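Local structure of S-adenosylmethionine-dependent methyltransferase (Clostridium acetobutylicum, 1Y8C) at residues Arg87-Asp92 / Leu96-Lys101; Asp25-Lys30 / Phe102-Cys107; Gln150-Asn155 / Val177-Ser182. The protein probably transfers a methyl group from S-adenosylmethionine to an acceptor substrate. All coordinates share one frame; numbering follows the deposited sequence.

Contact 1 (Arg87-Asp92 / Leu96-Lys101); sequences RLACQD and LNINRK
The primary amide of Q91 grips the backbone of N97 at two points, tying the chain after strand 87-89 to the loop that leads to strand 104-107. This is the edge of the Rossmann-like sheet of a class I methyltransferase, where 87-89 is an outermost strand. Q91 OE1 accepts from N97 N at 2.8 Å with an N-H...O angle of 169°. The donor lies 26° out of the plane of the side-chain carbonyl, so the bond is nearly straight at hydrogen but tilted at oxygen. Q91 NE2 returns a longer bond of 3.2 Å to N97 O, approaching from above that carbonyl's plane, 56° out of it. Two bonds to one residue restrain the amide's rotation and are consistent with the oxygen being the end that faces N97 N. The reach comes from a chain fully extended beyond CG, which carries the amide across to the loop. Apolar groups line the pair: L96 CD1 lies 3.9 Å from Q91 OE1, and L96 also touches L42 and L44 of strand 40-44. I98 CG1 lies 4.0 Å from Q91 NE2, and I98 also touches V65 of strand 61-65. Farther along, R100 forms a salt bridge with D40. Back on strand 87-89, the A89 methyl points at the loop, and its CB meets the terminal CD1 of I98 at 4.2 Å.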
ATOM      1  N   ARG A  87       2.275  10.394 -14.644  1.00 63.77           N
ATOM      2  CA  ARG A  87       0.973  11.057 -14.657  1.00 63.53           C
ATOM      3  C   ARG A  87       0.294  10.862 -13.308  1.00 62.99           C
ATOM      4  O   ARG A  87       0.205   9.737 -12.813  1.00 63.99           O
ATOM      5  CB  ARG A  87       0.062  10.476 -15.735  1.00 65.85           C
ATOM      6  CG  ARG A  87       0.619  10.499 -17.148  1.00 70.74           C
ATOM      7  CD  ARG A  87       0.942  11.906 -17.619  1.00 72.96           C
ATOM      8  NE  ARG A  87       1.022  11.965 -19.076  1.00 75.19           N
ATOM      9  CZ  ARG A  87      -0.004  12.253 -19.871  1.00 76.22           C
ATOM     10  NH1 ARG A  87      -1.202  12.519 -19.354  1.00 75.56           N
ATOM     11  NH2 ARG A  87       0.167  12.269 -21.186  1.00 75.92           N
ATOM     12  N   LEU A  88      -0.203  11.943 -12.715  1.00 59.87           N
ATOM     13  CA  LEU A  88      -0.859  11.835 -11.416  1.00 58.98           C
ATOM     14  C   LEU A  88      -2.388  11.993 -11.496  1.00 58.64           C
ATOM     15  O   LEU A  88      -2.922  12.605 -12.423  1.00 59.07           O
ATOM     16  CB  LEU A  88      -0.267  12.882 -10.471  1.00 58.76           C
ATOM     17  CG  LEU A  88       1.263  12.902 -10.327  1.00 58.75           C
ATOM     18  CD1 LEU A  88       1.679  14.039  -9.420  1.00 59.61           C
ATOM     19  CD2 LEU A  88       1.752  11.581  -9.772  1.00 57.72           C
ATOM     20  N   ALA A  89      -3.094  11.422 -10.532  1.00 57.84           N
ATOM     21  CA  ALA A  89      -4.548  11.538 -10.504  1.00 58.20           C
ATOM     22  C   ALA A  89      -5.091  11.252  -9.108  1.00 58.38           C
ATOM     23  O   ALA A  89      -4.756  10.239  -8.494  1.00 58.30           O
ATOM     24  CB  ALA A  89      -5.189  10.598 -11.527  1.00 58.00           C
ATOM     25  N   CYS A  90      -5.921  12.165  -8.611  1.00 58.51           N
ATOM     26  CA  CYS A  90      -6.516  12.026  -7.295  1.00 57.82           C
ATOM     27  C   CYS A  90      -7.849  11.314  -7.467  1.00 58.19           C
ATOM     28  O   CYS A  90      -8.789  11.881  -8.019  1.00 59.60           O
ATOM     29  CB  CYS A  90      -6.731  13.405  -6.674  1.00 56.32           C
ATOM     30  SG  CYS A  90      -7.045  13.369  -4.892  1.00 59.76           S
ATOM     31  N   GLN A  91      -7.924  10.066  -7.012  1.00 59.44           N
ATOM     32  CA  GLN A  91      -9.145   9.271  -7.129  1.00 60.03           C
ATOM     33  C   GLN A  91      -9.236   8.229  -6.044  1.00 61.78           C
ATOM     34  O   GLN A  91      -8.231   7.857  -5.439  1.00 59.89           O
ATOM     35  CB  GLN A  91      -9.189   8.540  -8.468  1.00 58.13           C
ATOM     36  CG  GLN A  91      -9.309   9.440  -9.657  1.00 57.62           C
ATOM     37  CD  GLN A  91      -9.291   8.678 -10.954  1.00 58.20           C
ATOM     38  OE1 GLN A  91      -9.464   7.460 -10.983  1.00 57.14           O
ATOM     39  NE2 GLN A  91      -9.098   9.396 -12.047  1.00 60.27           N
ATOM     40  N   ASP A  92     -10.451   7.754  -5.806  1.00 64.66           N
ATOM     41  CA  ASP A  92     -10.679   6.709  -4.820  1.00 68.62           C
ATOM     42  C   ASP A  92     -10.490   5.355  -5.517  1.00 70.06           C
ATOM     43  O   ASP A  92     -11.155   5.066  -6.512  1.00 70.20           O
ATOM     44  CB  ASP A  92     -12.100   6.819  -4.254  1.00 73.38           C
ATOM     45  CG  ASP A  92     -12.487   5.618  -3.400  1.00 79.02           C
ATOM     46  OD1 ASP A  92     -11.741   5.294  -2.447  1.00 82.40           O
ATOM     47  OD2 ASP A  92     -13.541   4.996  -3.683  1.00 81.22           O
ATOM     48  N   LEU A  96     -11.676   3.602  -9.414  1.00 71.78           N
ATOM     49  CA  LEU A  96     -10.568   3.942 -10.289  1.00 70.10           C
ATOM     50  C   LEU A  96     -11.118   4.223 -11.695  1.00 69.56           C
ATOM     51  O   LEU A  96     -11.794   3.374 -12.279  1.00 69.90           O
ATOM     52  CB  LEU A  96      -9.584   2.771 -10.323  1.00 70.08           C
ATOM     53  CG  LEU A  96      -8.354   2.902 -11.219  1.00 71.86           C
ATOM     54  CD1 LEU A  96      -7.488   4.059 -10.722  1.00 73.52           C
ATOM     55  CD2 LEU A  96      -7.561   1.605 -11.210  1.00 70.53           C
ATOM     56  N   ASN A  97     -10.846   5.419 -12.223  1.00 68.53           N
ATOM     57  CA  ASN A  97     -11.312   5.808 -13.555  1.00 67.64           C
ATOM     58  C   ASN A  97     -10.188   6.409 -14.384  1.00 67.40           C
ATOM     59  O   ASN A  97     -10.089   7.623 -14.521  1.00 66.74           O
ATOM     60  CB  ASN A  97     -12.469   6.819 -13.457  1.00 69.25           C
ATOM     61  CG  ASN A  97     -12.916   7.351 -14.829  1.00 71.69           C
ATOM     62  OD1 ASN A  97     -13.309   6.583 -15.717  1.00 72.25           O
ATOM     63  ND2 ASN A  97     -12.869   8.673 -14.994  1.00 69.94           N
ATOM     64  N   ILE A  98      -9.338   5.549 -14.930  1.00 67.76           N
ATOM     65  CA  ILE A  98      -8.231   5.982 -15.768  1.00 68.92           C
ATOM     66  C   ILE A  98      -8.279   5.200 -17.081  1.00 69.67           C
ATOM     67  O   ILE A  98      -8.194   3.975 -17.091  1.00 69.88           O
ATOM     68  CB  ILE A  98      -6.886   5.770 -15.042  1.00 69.61           C
ATOM     69  CG1 ILE A  98      -6.797   6.754 -13.878  1.00 70.41           C
ATOM     70  CG2 ILE A  98      -5.708   5.979 -15.996  1.00 69.58           C
ATOM     71  CD1 ILE A  98      -5.479   6.752 -13.163  1.00 72.30           C
ATOM     72  N   ASN A  99      -8.441   5.909 -18.191  1.00 70.27           N
ATOM     73  CA  ASN A  99      -8.519   5.250 -19.486  1.00 72.08           C
ATOM     74  C   ASN A  99      -7.134   4.785 -19.908  1.00 70.21           C
ATOM     75  O   ASN A  99      -6.500   5.390 -20.773  1.00 69.94           O
ATOM     76  CB  ASN A  99      -9.090   6.214 -20.524  1.00 76.42           C
ATOM     77  CG  ASN A  99     -10.339   6.935 -20.029  1.00 80.52           C
ATOM     78  OD1 ASN A  99     -11.255   6.318 -19.475  1.00 82.12           O
ATOM     79  ND2 ASN A  99     -10.381   8.250 -20.233  1.00 82.85           N
ATOM     80  N   ARG A 100      -6.673   3.698 -19.299  1.00 67.67           N
ATOM     81  CA  ARG A 100      -5.346   3.190 -19.597  1.00 66.09           C
ATOM     82  C   ARG A 100      -5.152   1.769 -19.055  1.00 63.36           C
ATOM     83  O   ARG A 100      -5.746   1.395 -18.044  1.00 62.64           O
ATOM     84  CB  ARG A 100      -4.325   4.156 -18.987  1.00 69.29           C
ATOM     85  CG  ARG A 100      -2.868   3.865 -19.277  1.00 75.34           C
ATOM     86  CD  ARG A 100      -2.555   3.982 -20.751  1.00 79.75           C
ATOM     87  NE  ARG A 100      -1.135   4.219 -20.981  1.00 82.62           N
ATOM     88  CZ  ARG A 100      -0.571   4.225 -22.183  1.00 84.23           C
ATOM     89  NH1 ARG A 100      -1.316   3.999 -23.262  1.00 83.65           N
ATOM     90  NH2 ARG A 100       0.732   4.474 -22.306  1.00 83.99           N
ATOM     91  N   LYS A 101      -4.338   0.975 -19.744  1.00 60.19           N
ATOM     92  CA  LYS A 101      -4.066  -0.396 -19.317  1.00 58.47           C
ATOM     93  C   LYS A 101      -2.604  -0.475 -18.916  1.00 56.14           C
ATOM     94  O   LYS A 101      -1.774   0.266 -19.439  1.00 57.21           O
ATOM     95  CB  LYS A 101      -4.309  -1.394 -20.447  1.00 60.63           C
ATOM     96  CG  LYS A 101      -5.731  -1.500 -20.937  1.00 60.74           C
ATOM     97  CD  LYS A 101      -6.589  -2.298 -19.991  1.00 63.42           C
ATOM     98  CE  LYS A 101      -7.879  -2.758 -20.681  1.00 65.50           C
ATOM     99  NZ  LYS A 101      -7.650  -3.853 -21.687  1.00 65.43           N
TER

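Contact 2 (Asp25-Lys30 / Phe102-Cys107); sequences DFIIEK and FDLITC
I27 lays its CG2 methyl over the branched end of L104, 3.9 Å from L104 CD2 and 4.3 Å from L104 CD1, so both leucine methyls share one partner. The two side chains cross at about a right angle, meeting through methyl groups rather than along their lengths. In I27, chi1 of -60° places CG2 anti to the backbone N, where it meets L104; CG1, beside the backbone N, carries CD1 to the next inward-facing residue of the strand. There I27 CD1 comes to 4.3 Å from T106 CG2, a looser approach, and I27 CG2 also comes near, 4.4 Å from T106 CG2. One isoleucine thus bridges two strand positions, across a closest CA separation of 8.9 Å between I27 and T106. T106 divides its branches by polarity: its methyl meets the helix, while OG1 is hydrogen-bonded to D43 OD1 and Y41 OH on strand 40-44. The contact is buried and apolar, a helix-on-sheet layer of the Rossmann-like fold. Strand 104-107 runs parallel between strands 40-44 and 136-143, and I27 also reaches I139 on the latter. Helix 20-32 packs on the face bearing L104 and T106, whereas I105 and C107 turn to helix 118-129, placing this central strand between two helices.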
ATOM      1  N   ASP A  25      12.644  -4.099  -5.334  1.00 57.34           N
ATOM      2  CA  ASP A  25      13.461  -5.136  -5.974  1.00 56.96           C
ATOM      3  C   ASP A  25      12.675  -6.431  -6.074  1.00 56.39           C
ATOM      4  O   ASP A  25      12.688  -7.092  -7.115  1.00 56.19           O
ATOM      5  CB  ASP A  25      14.748  -5.388  -5.190  1.00 58.82           C
ATOM      6  CG  ASP A  25      15.672  -4.180  -5.188  1.00 63.47           C
ATOM      7  OD1 ASP A  25      15.302  -3.143  -5.807  1.00 67.42           O
ATOM      8  OD2 ASP A  25      16.761  -4.262  -4.571  1.00 60.46           O
ATOM      9  N   PHE A  26      12.000  -6.803  -4.990  1.00 55.95           N
ATOM     10  CA  PHE A  26      11.211  -8.022  -5.006  1.00 55.82           C
ATOM     11  C   PHE A  26      10.189  -7.938  -6.135  1.00 56.82           C
ATOM     12  O   PHE A  26       9.968  -8.916  -6.853  1.00 57.89           O
ATOM     13  CB  PHE A  26      10.457  -8.224  -3.693  1.00 51.86           C
ATOM     14  CG  PHE A  26       9.539  -9.425  -3.709  1.00 50.14           C
ATOM     15  CD1 PHE A  26      10.049 -10.713  -3.574  1.00 50.94           C
ATOM     16  CD2 PHE A  26       8.168  -9.267  -3.857  1.00 51.08           C
ATOM     17  CE1 PHE A  26       9.211 -11.831  -3.593  1.00 49.44           C
ATOM     18  CE2 PHE A  26       7.311 -10.378  -3.880  1.00 51.36           C
ATOM     19  CZ  PHE A  26       7.838 -11.661  -3.741  1.00 51.07           C
ATOM     20  N   ILE A  27       9.566  -6.772  -6.289  1.00 55.84           N
ATOM     21  CA  ILE A  27       8.556  -6.608  -7.318  1.00 55.72           C
ATOM     22  C   ILE A  27       9.149  -6.714  -8.709  1.00 57.08           C
ATOM     23  O   ILE A  27       8.595  -7.389  -9.574  1.00 56.47           O
ATOM     24  CB  ILE A  27       7.830  -5.266  -7.192  1.00 55.97           C
ATOM     25  CG1 ILE A  27       7.143  -5.171  -5.827  1.00 55.38           C
ATOM     26  CG2 ILE A  27       6.783  -5.146  -8.287  1.00 55.27           C
ATOM     27  CD1 ILE A  27       6.700  -3.773  -5.463  1.00 52.06           C
ATOM     28  N   ILE A  28      10.272  -6.044  -8.931  1.00 58.22           N
ATOM     29  CA  ILE A  28      10.914  -6.103 -10.233  1.00 59.51           C
ATOM     30  C   ILE A  28      11.253  -7.560 -10.548  1.00 60.93           C
ATOM     31  O   ILE A  28      11.006  -8.050 -11.651  1.00 58.38           O
ATOM     32  CB  ILE A  28      12.221  -5.288 -10.258  1.00 59.48           C
ATOM     33  CG1 ILE A  28      11.933  -3.823  -9.980  1.00 57.52           C
ATOM     34  CG2 ILE A  28      12.882  -5.430 -11.624  1.00 58.02           C
ATOM     35  CD1 ILE A  28      11.053  -3.191 -11.037  1.00 62.49           C
ATOM     36  N   GLU A  29      11.813  -8.242  -9.556  1.00 63.07           N
ATOM     37  CA  GLU A  29      12.210  -9.635  -9.691  1.00 66.05           C
ATOM     38  C   GLU A  29      11.047 -10.493 -10.173  1.00 64.92           C
ATOM     39  O   GLU A  29      11.173 -11.296 -11.105  1.00 64.52           O
ATOM     40  CB  GLU A  29      12.725 -10.149  -8.344  1.00 70.76           C
ATOM     41  CG  GLU A  29      13.191 -11.598  -8.327  1.00 78.59           C
ATOM     42  CD  GLU A  29      13.408 -12.120  -6.905  1.00 84.53           C
ATOM     43  OE1 GLU A  29      13.831 -13.298  -6.753  1.00 86.30           O
ATOM     44  OE2 GLU A  29      13.151 -11.351  -5.939  1.00 85.14           O
ATOM     45  N   LYS A  30       9.906 -10.318  -9.527  1.00 64.17           N
ATOM     46  CA  LYS A  30       8.719 -11.066  -9.892  1.00 63.57           C
ATOM     47  C   LYS A  30       8.224 -10.679 -11.284  1.00 62.09           C
ATOM     48  O   LYS A  30       7.688 -11.510 -12.015  1.00 59.80           O
ATOM     49  CB  LYS A  30       7.652 -10.863  -8.815  1.00 63.59           C
ATOM     50  CG  LYS A  30       7.979 -11.660  -7.557  1.00 64.45           C
ATOM     51  CD  LYS A  30       7.823 -13.150  -7.851  1.00 67.02           C
ATOM     52  CE  LYS A  30       8.472 -14.046  -6.802  1.00 68.07           C
ATOM     53  NZ  LYS A  30       9.963 -14.001  -6.877  1.00 69.83           N
ATOM     54  N   PHE A 102      -2.286  -1.389 -18.007  1.00 52.38           N
ATOM     55  CA  PHE A 102      -0.922  -1.503 -17.555  1.00 50.44           C
ATOM     56  C   PHE A 102      -0.348  -2.906 -17.511  1.00 52.10           C
ATOM     57  O   PHE A 102      -1.067  -3.911 -17.566  1.00 50.05           O
ATOM     58  CB  PHE A 102      -0.786  -0.878 -16.174  1.00 48.37           C
ATOM     59  CG  PHE A 102      -1.319   0.517 -16.080  1.00 46.27           C
ATOM     60  CD1 PHE A 102      -2.674   0.747 -15.861  1.00 44.48           C
ATOM     61  CD2 PHE A 102      -0.462   1.606 -16.205  1.00 45.80           C
ATOM     62  CE1 PHE A 102      -3.161   2.046 -15.757  1.00 46.03           C
ATOM     63  CE2 PHE A 102      -0.939   2.907 -16.105  1.00 48.47           C
ATOM     64  CZ  PHE A 102      -2.299   3.131 -15.882  1.00 46.44           C
ATOM     65  N   ASP A 103       0.976  -2.952 -17.394  1.00 52.69           N
ATOM     66  CA  ASP A 103       1.713  -4.204 -17.330  1.00 53.96           C
ATOM     67  C   ASP A 103       1.870  -4.590 -15.878  1.00 53.04           C
ATOM     68  O   ASP A 103       1.812  -5.766 -15.524  1.00 51.63           O
ATOM     69  CB  ASP A 103       3.089  -4.024 -17.959  1.00 58.05           C
ATOM     70  CG  ASP A 103       3.006  -3.719 -19.434  1.00 63.13           C
ATOM     71  OD1 ASP A 103       2.584  -4.628 -20.180  1.00 66.28           O
ATOM     72  OD2 ASP A 103       3.342  -2.583 -19.844  1.00 63.32           O
ATOM     73  N   LEU A 104       2.071  -3.577 -15.046  1.00 52.01           N
ATOM     74  CA  LEU A 104       2.241  -3.772 -13.626  1.00 51.48           C
ATOM     75  C   LEU A 104       1.398  -2.786 -12.826  1.00 52.61           C
ATOM     76  O   LEU A 104       1.442  -1.577 -13.071  1.00 54.54           O
ATOM     77  CB  LEU A 104       3.711  -3.595 -13.235  1.00 51.10           C
ATOM     78  CG  LEU A 104       3.953  -3.471 -11.717  1.00 50.69           C
ATOM     79  CD1 LEU A 104       3.506  -4.754 -11.059  1.00 51.85           C
ATOM     80  CD2 LEU A 104       5.427  -3.195 -11.413  1.00 50.63           C
ATOM     81  N   ILE A 105       0.633  -3.306 -11.877  1.00 49.50           N
ATOM     82  CA  ILE A 105      -0.176  -2.461 -11.011  1.00 48.50           C
ATOM     83  C   ILE A 105       0.227  -2.805  -9.582  1.00 49.30           C
ATOM     84  O   ILE A 105       0.299  -3.986  -9.218  1.00 45.46           O
ATOM     85  CB  ILE A 105      -1.702  -2.729 -11.191  1.00 50.21           C
ATOM     86  CG1 ILE A 105      -2.141  -2.334 -12.608  1.00 52.67           C
ATOM     87  CG2 ILE A 105      -2.499  -1.945 -10.168  1.00 46.19           C
ATOM     88  CD1 ILE A 105      -3.589  -2.664 -12.930  1.00 50.77           C
ATOM     89  N   THR A 106       0.534  -1.783  -8.787  1.00 49.38           N
ATOM     90  CA  THR A 106       0.903  -2.015  -7.391  1.00 49.93           C
ATOM     91  C   THR A 106       0.029  -1.255  -6.416  1.00 52.71           C
ATOM     92  O   THR A 106      -0.455  -0.160  -6.689  1.00 54.04           O
ATOM     93  CB  THR A 106       2.361  -1.598  -7.037  1.00 50.51           C
ATOM     94  OG1 THR A 106       2.543  -0.199  -7.290  1.00 49.52           O
ATOM     95  CG2 THR A 106       3.361  -2.412  -7.806  1.00 50.60           C
ATOM     96  N   CYS A 107      -0.158  -1.858  -5.259  1.00 53.72           N
ATOM     97  CA  CYS A 107      -0.929  -1.238  -4.202  1.00 55.26           C
ATOM     98  C   CYS A 107      -0.362  -1.840  -2.936  1.00 55.36           C
ATOM     99  O   CYS A 107      -0.736  -2.944  -2.526  1.00 55.17           O
ATOM    100  CB  CYS A 107      -2.405  -1.563  -4.350  1.00 53.71           C
ATOM    101  SG  CYS A 107      -3.393  -0.713  -3.143  1.00 58.39           S
TER

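Contact 3 (Gln150-Asn155 / Val177-Ser182); sequences QVLGNN and VSMYIS
L152 closes helix 145-152 by packing against strand 176-186, an inner strand of the four-stranded antiparallel sheet that stands apart from the Rossmann-like sheet. From CA its CB heads toward the strand but is still 4.7 Å from V177 CG1. CG, the branch point, is no nearer, at 5.2 Å from the same methyl. The decisive atom is CD1: held anti to CA (chi2 -170°), it extends the side chain and comes to 4.2 Å from V177 CG1. The same L152 methyl is 4.4 Å from SE of M179, a selenomethionine, and lines drawn from CD1 to these two atoms open at about 70°. L152 CD2 branches off elsewhere, 5.8 Å from M179 SE. The tip therefore touches two residues two positions apart on the strand, in purely apolar contact. V177 also touches L148, one turn back in the helix, and L152 and M179 both touch N170 of strand 164-173. Beyond L152 the chain leaves helical geometry at G153, whose phi is positive (44°), and then bends back. The carbonyl of L152 holds this exit: its O accepts the backbone N of N155 at 3.2 Å and, through a weak bond, N155 ND2.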
ATOM      1  N   GLN A 150      -4.725  -9.753  16.700  1.00 61.26           N
ATOM      2  CA  GLN A 150      -3.923 -10.082  17.870  1.00 61.82           C
ATOM      3  C   GLN A 150      -2.813  -9.079  18.146  1.00 62.28           C
ATOM      4  O   GLN A 150      -2.880  -8.325  19.109  1.00 65.07           O
ATOM      5  CB  GLN A 150      -3.309 -11.470  17.713  1.00 62.79           C
ATOM      6  CG  GLN A 150      -4.311 -12.568  17.445  1.00 65.77           C
ATOM      7  CD  GLN A 150      -5.417 -12.581  18.464  1.00 68.70           C
ATOM      8  OE1 GLN A 150      -5.216 -12.190  19.611  1.00 72.21           O
ATOM      9  NE2 GLN A 150      -6.595 -13.039  18.058  1.00 70.91           N
ATOM     10  N   VAL A 151      -1.790  -9.073  17.297  1.00 61.84           N
ATOM     11  CA  VAL A 151      -0.650  -8.183  17.473  1.00 59.54           C
ATOM     12  C   VAL A 151      -1.046  -6.724  17.711  1.00 60.43           C
ATOM     13  O   VAL A 151      -0.360  -6.006  18.443  1.00 61.71           O
ATOM     14  CB  VAL A 151       0.301  -8.282  16.272  1.00 59.09           C
ATOM     15  CG1 VAL A 151       1.607  -7.585  16.591  1.00 57.34           C
ATOM     16  CG2 VAL A 151       0.543  -9.747  15.928  1.00 54.72           C
ATOM     17  N   LEU A 152      -2.133  -6.268  17.093  1.00 59.78           N
ATOM     18  CA  LEU A 152      -2.586  -4.900  17.331  1.00 59.70           C
ATOM     19  C   LEU A 152      -3.702  -4.921  18.370  1.00 60.27           C
ATOM     20  O   LEU A 152      -3.560  -4.346  19.448  1.00 61.47           O
ATOM     21  CB  LEU A 152      -3.106  -4.244  16.054  1.00 57.87           C
ATOM     22  CG  LEU A 152      -2.095  -3.701  15.049  1.00 58.36           C
ATOM     23  CD1 LEU A 152      -2.849  -2.899  14.012  1.00 58.69           C
ATOM     24  CD2 LEU A 152      -1.078  -2.810  15.736  1.00 60.44           C
ATOM     25  N   GLY A 153      -4.803  -5.592  18.041  1.00 60.67           N
ATOM     26  CA  GLY A 153      -5.930  -5.678  18.951  1.00 61.73           C
ATOM     27  C   GLY A 153      -6.297  -4.372  19.630  1.00 63.00           C
ATOM     28  O   GLY A 153      -6.572  -3.379  18.956  1.00 62.84           O
ATOM     29  N   ASN A 154      -6.300  -4.383  20.966  1.00 64.20           N
ATOM     30  CA  ASN A 154      -6.626  -3.213  21.786  1.00 65.47           C
ATOM     31  C   ASN A 154      -5.438  -2.843  22.691  1.00 67.32           C
ATOM     32  O   ASN A 154      -5.581  -2.777  23.910  1.00 68.07           O
ATOM     33  CB  ASN A 154      -7.842  -3.513  22.674  1.00 64.46           C
ATOM     34  CG  ASN A 154      -9.065  -3.943  21.879  1.00 65.24           C
ATOM     35  OD1 ASN A 154      -9.774  -3.118  21.297  1.00 64.41           O
ATOM     36  ND2 ASN A 154      -9.315  -5.247  21.848  1.00 65.83           N
ATOM     37  N   ASN A 155      -4.272  -2.604  22.097  1.00 70.19           N
ATOM     38  CA  ASN A 155      -3.070  -2.249  22.857  1.00 71.71           C
ATOM     39  C   ASN A 155      -2.667  -0.783  22.680  1.00 72.27           C
ATOM     40  O   ASN A 155      -2.263  -0.371  21.593  1.00 75.53           O
ATOM     41  CB  ASN A 155      -1.884  -3.128  22.429  1.00 71.83           C
ATOM     42  CG  ASN A 155      -2.068  -4.599  22.786  1.00 73.91           C
ATOM     43  OD1 ASN A 155      -2.292  -4.947  23.950  1.00 75.26           O
ATOM     44  ND2 ASN A 155      -1.950  -5.472  21.786  1.00 72.17           N
ATOM     45  N   VAL A 177     -10.291  -2.745  12.955  1.00 53.64           N
ATOM     46  CA  VAL A 177      -9.339  -2.148  13.876  1.00 53.85           C
ATOM     47  C   VAL A 177      -9.342  -0.645  13.708  1.00 53.08           C
ATOM     48  O   VAL A 177      -9.174  -0.140  12.603  1.00 53.70           O
ATOM     49  CB  VAL A 177      -7.912  -2.638  13.605  1.00 55.10           C
ATOM     50  CG1 VAL A 177      -6.930  -1.931  14.529  1.00 55.12           C
ATOM     51  CG2 VAL A 177      -7.835  -4.128  13.806  1.00 57.89           C
ATOM     52  N   SER A 178      -9.533   0.078  14.800  1.00 53.60           N
ATOM     53  CA  SER A 178      -9.521   1.530  14.718  1.00 54.72           C
ATOM     54  C   SER A 178      -8.263   2.027  15.418  1.00 54.99           C
ATOM     55  O   SER A 178      -8.032   1.733  16.590  1.00 56.87           O
ATOM     56  CB  SER A 178     -10.769   2.090  15.379  1.00 54.85           C
ATOM     57  OG  SER A 178     -11.903   1.359  14.935  1.00 58.19           O
HETATM   58  N   MSE A 179      -7.444   2.767  14.686  1.00 55.07           N
HETATM   59  CA  MSE A 179      -6.200   3.273  15.220  1.00 55.05           C
HETATM   60  C   MSE A 179      -6.250   4.773  15.402  1.00 55.38           C
HETATM   61  O   MSE A 179      -6.577   5.512  14.478  1.00 55.78           O
HETATM   62  CB  MSE A 179      -5.059   2.925  14.273  1.00 57.33           C
HETATM   63  CG  MSE A 179      -5.053   1.482  13.795  1.00 63.11           C
HETATM   64 SE   MSE A 179      -3.653   1.171  12.485  1.00 75.18          SE
HETATM   65  CE  MSE A 179      -4.734   0.852  10.913  1.00 67.12           C
ATOM     66  N   TYR A 180      -5.920   5.224  16.599  1.00 55.31           N
ATOM     67  CA  TYR A 180      -5.908   6.646  16.875  1.00 56.94           C
ATOM     68  C   TYR A 180      -4.482   6.974  17.275  1.00 56.09           C
ATOM     69  O   TYR A 180      -3.957   6.422  18.244  1.00 56.70           O
ATOM     70  CB  TYR A 180      -6.884   6.968  18.005  1.00 57.80           C
ATOM     71  CG  TYR A 180      -8.287   6.447  17.763  1.00 62.11           C
ATOM     72  CD1 TYR A 180      -8.564   5.079  17.829  1.00 63.95           C
ATOM     73  CD2 TYR A 180      -9.338   7.317  17.472  1.00 61.96           C
ATOM     74  CE1 TYR A 180      -9.852   4.591  17.615  1.00 64.39           C
ATOM     75  CE2 TYR A 180     -10.632   6.839  17.257  1.00 62.42           C
ATOM     76  CZ  TYR A 180     -10.882   5.476  17.333  1.00 63.62           C
ATOM     77  OH  TYR A 180     -12.164   4.988  17.161  1.00 64.29           O
ATOM     78  N   ILE A 181      -3.838   7.860  16.527  1.00 54.13           N
ATOM     79  CA  ILE A 181      -2.458   8.184  16.841  1.00 53.71           C
ATOM     80  C   ILE A 181      -2.141   9.661  16.827  1.00 54.24           C
ATOM     81  O   ILE A 181      -2.349  10.339  15.829  1.00 53.84           O
ATOM     82  CB  ILE A 181      -1.481   7.520  15.858  1.00 53.30           C
ATOM     83  CG1 ILE A 181      -1.814   6.034  15.674  1.00 52.53           C
ATOM     84  CG2 ILE A 181      -0.077   7.686  16.372  1.00 51.64           C
ATOM     85  CD1 ILE A 181      -0.874   5.319  14.717  1.00 53.62           C
ATOM     86  N   SER A 182      -1.611  10.138  17.946  1.00 55.31           N
ATOM     87  CA  SER A 182      -1.213  11.525  18.094  1.00 55.18           C
ATOM     88  C   SER A 182       0.313  11.602  18.065  1.00 57.16           C
ATOM     89  O   SER A 182       0.999  11.021  18.919  1.00 57.46           O
ATOM     90  CB  SER A 182      -1.712  12.088  19.425  1.00 54.70           C
ATOM     91  OG  SER A 182      -3.135  12.151  19.455  1.00 57.75           O
TER

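In the fold
Contacts 1 and 2 belong to the Rossmann-like sheet, their centres 18 Å apart, and adjoin in sequence where K101 passes to F102. Contact 1 lies at the edge strand 87-89 and is nested within the stretch of chain that contact 2 brings together, from helix 20-32 to strand 104-107. Contact 3 follows later in the chain and joins helix 145-152 to the separate antiparallel sheet. Its centre is 31 Å from contact 1 and 30 Å from contact 2, on the opposite side of the chain's centre. It touches neither, with nearest atoms about 16 and 14 Å away respectively. The protein thus combines a fold consistent with S-adenosylmethionine binding with a distinct added sheet.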